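Local structure of domain of Unknown Function with a Cystatin-Like Fold (2RGQ) at residues 26-31 with 53-58. The protein is of unknown function but has a cystatin-like fold and a SnoaL-like domain of the NTF2 clan. Numbering follows the deposited sequence.
Sequences EDVENY and ELRQGF
Val28, in the first turn of the short helix 28-32, faces Arg55 of helix 51-66 at 6.7 Å between their CA atoms, and Phe58, one turn beyond Arg55, enters the gap between the two backbones. Phe58 turns its CG away from its own backbone N (chi1 -180°), which carries the ring across to the start of the short helix. Its CZ abuts Glu26 C at the ring edge, 3.6 Å away, while Val28 CA sits over one face, 4.0 Å from the centroid, in a CH-pi contact. Phe58 CD1 stands over the centre of the Tyr31 ring, 3.3 Å from Tyr31 CG, with the ring planes at 50°. Phe19 and Phe35 also meet Tyr31, continuing this aromatic cluster. In the cystatin-like fold, this places the turn between helices 6-25 and 28-32 against helix 51-66: Glu26 closes the first helix in a Schellman motif, and Asp27 N-caps the next by accepting from Asn30 N. On the solvent side, Glu29 bends back at chi2 (-60°) and offers OE2 to Arg55, whose NH1 and NH2 both hold this single oxygen end-on at 3.1 Å in a salt bridge. The oxygen lies near the guanidinium plane. Arg55 NH1 additionally packs on Val28 CG1 at 3.5 Å. A leucine in place of Arg55 would probably leave the Glu29 carboxylate without its charged mate and free to swing away. Deeper in, a water bridges Tyr31 OH (2.7 Å) to Leu54 O.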
# COMPACT_ATOMS: atom_id res chain seq x y z
N GLU B 26 0.63 18.76 7.26
CA GLU B 26 1.36 19.65 8.14
C GLU B 26 0.61 19.80 9.49
O GLU B 26 0.60 20.86 10.08
CB GLU B 26 1.67 21.01 7.49
CG GLU B 26 2.17 20.87 6.08
CD GLU B 26 2.81 22.11 5.51
OE1 GLU B 26 3.02 23.09 6.25
OE2 GLU B 26 3.10 22.10 4.29
N ASP B 27 -0.00 18.69 9.93
CA ASP B 27 -0.78 18.58 11.16
C ASP B 27 0.18 18.08 12.23
O ASP B 27 0.32 16.84 12.45
CB ASP B 27 -1.95 17.59 10.93
CG ASP B 27 -2.83 17.39 12.15
OD1 ASP B 27 -2.51 17.80 13.30
OD2 ASP B 27 -3.88 16.76 11.97
N VAL B 28 0.87 19.01 12.88
CA VAL B 28 1.90 18.59 13.85
C VAL B 28 1.33 17.80 15.05
O VAL B 28 1.99 16.88 15.54
CB VAL B 28 2.83 19.75 14.32
CG1 VAL B 28 2.07 20.77 15.20
CG2 VAL B 28 4.02 19.19 15.03
N GLU B 29 0.10 18.10 15.50
CA GLU B 29 -0.44 17.38 16.68
C GLU B 29 -0.73 15.91 16.41
O GLU B 29 -0.39 15.07 17.24
CB GLU B 29 -1.70 18.06 17.29
CG GLU B 29 -1.46 19.48 17.76
CD GLU B 29 -0.39 19.62 18.85
OE1 GLU B 29 -0.32 18.83 19.79
OE2 GLU B 29 0.39 20.58 18.78
N ASN B 30 -1.31 15.61 15.25
CA ASN B 30 -1.56 14.20 14.89
C ASN B 30 -0.29 13.47 14.54
O ASN B 30 -0.22 12.28 14.76
CB ASN B 30 -2.63 14.09 13.83
CG ASN B 30 -4.02 14.26 14.44
OD1 ASN B 30 -4.28 13.81 15.59
ND2 ASN B 30 -4.90 14.93 13.73
N TYR B 31 0.72 14.20 14.04
CA TYR B 31 2.04 13.64 13.84
C TYR B 31 2.65 13.21 15.18
O TYR B 31 3.08 12.03 15.34
CB TYR B 31 2.94 14.66 13.15
CG TYR B 31 4.41 14.26 13.01
CD1 TYR B 31 4.85 13.50 11.93
CD2 TYR B 31 5.37 14.70 13.95
CE1 TYR B 31 6.19 13.19 11.75
CE2 TYR B 31 6.71 14.38 13.81
CZ TYR B 31 7.13 13.61 12.69
OH TYR B 31 8.45 13.26 12.48
N GLU B 53 11.69 18.15 20.37
CA GLU B 53 12.55 17.95 19.20
C GLU B 53 11.77 17.39 18.03
O GLU B 53 12.09 17.76 16.89
CB GLU B 53 13.74 17.03 19.46
CG GLU B 53 14.73 17.56 20.50
CD GLU B 53 16.00 16.71 20.60
OE1 GLU B 53 16.06 15.64 19.94
OE2 GLU B 53 16.94 17.16 21.33
N LEU B 54 10.78 16.53 18.28
CA LEU B 54 10.00 15.97 17.16
C LEU B 54 9.21 17.09 16.47
O LEU B 54 9.12 17.14 15.22
CB LEU B 54 9.07 14.82 17.61
CG LEU B 54 9.73 13.47 18.01
CD1 LEU B 54 8.80 12.60 18.88
CD2 LEU B 54 10.28 12.68 16.77
N ARG B 55 8.62 17.96 17.29
CA ARG B 55 7.89 19.12 16.76
C ARG B 55 8.80 19.99 15.87
O ARG B 55 8.43 20.35 14.78
CB ARG B 55 7.31 19.96 17.89
CG ARG B 55 6.50 21.20 17.47
CD ARG B 55 6.10 21.98 18.70
NE ARG B 55 5.15 21.23 19.54
CZ ARG B 55 3.84 21.18 19.36
NH1 ARG B 55 3.24 21.82 18.37
NH2 ARG B 55 3.13 20.45 20.18
N GLN B 56 9.97 20.36 16.36
CA GLN B 56 10.93 21.13 15.55
C GLN B 56 11.37 20.39 14.28
O GLN B 56 11.47 20.98 13.21
CB GLN B 56 12.19 21.50 16.38
CG GLN B 56 11.97 22.46 17.53
CD GLN B 56 11.36 23.79 17.08
OE1 GLN B 56 11.84 24.45 16.14
NE2 GLN B 56 10.28 24.18 17.76
N GLY B 57 11.68 19.10 14.43
CA GLY B 57 12.04 18.23 13.32
C GLY B 57 10.99 18.17 12.21
O GLY B 57 11.31 18.14 11.03
N PHE B 58 9.74 18.13 12.62
CA PHE B 58 8.60 18.11 11.73
C PHE B 58 8.66 19.32 10.77
O PHE B 58 8.68 19.15 9.55
CB PHE B 58 7.35 18.12 12.59
CG PHE B 58 6.06 18.09 11.84
CD1 PHE B 58 5.55 16.91 11.38
CD2 PHE B 58 5.32 19.25 11.65
CE1 PHE B 58 4.33 16.88 10.77
CE2 PHE B 58 4.08 19.21 10.99
CZ PHE B 58 3.61 18.05 10.57
O HOH W 1 0.36 22.72 17.67
O HOH W 2 10.12 14.88 13.75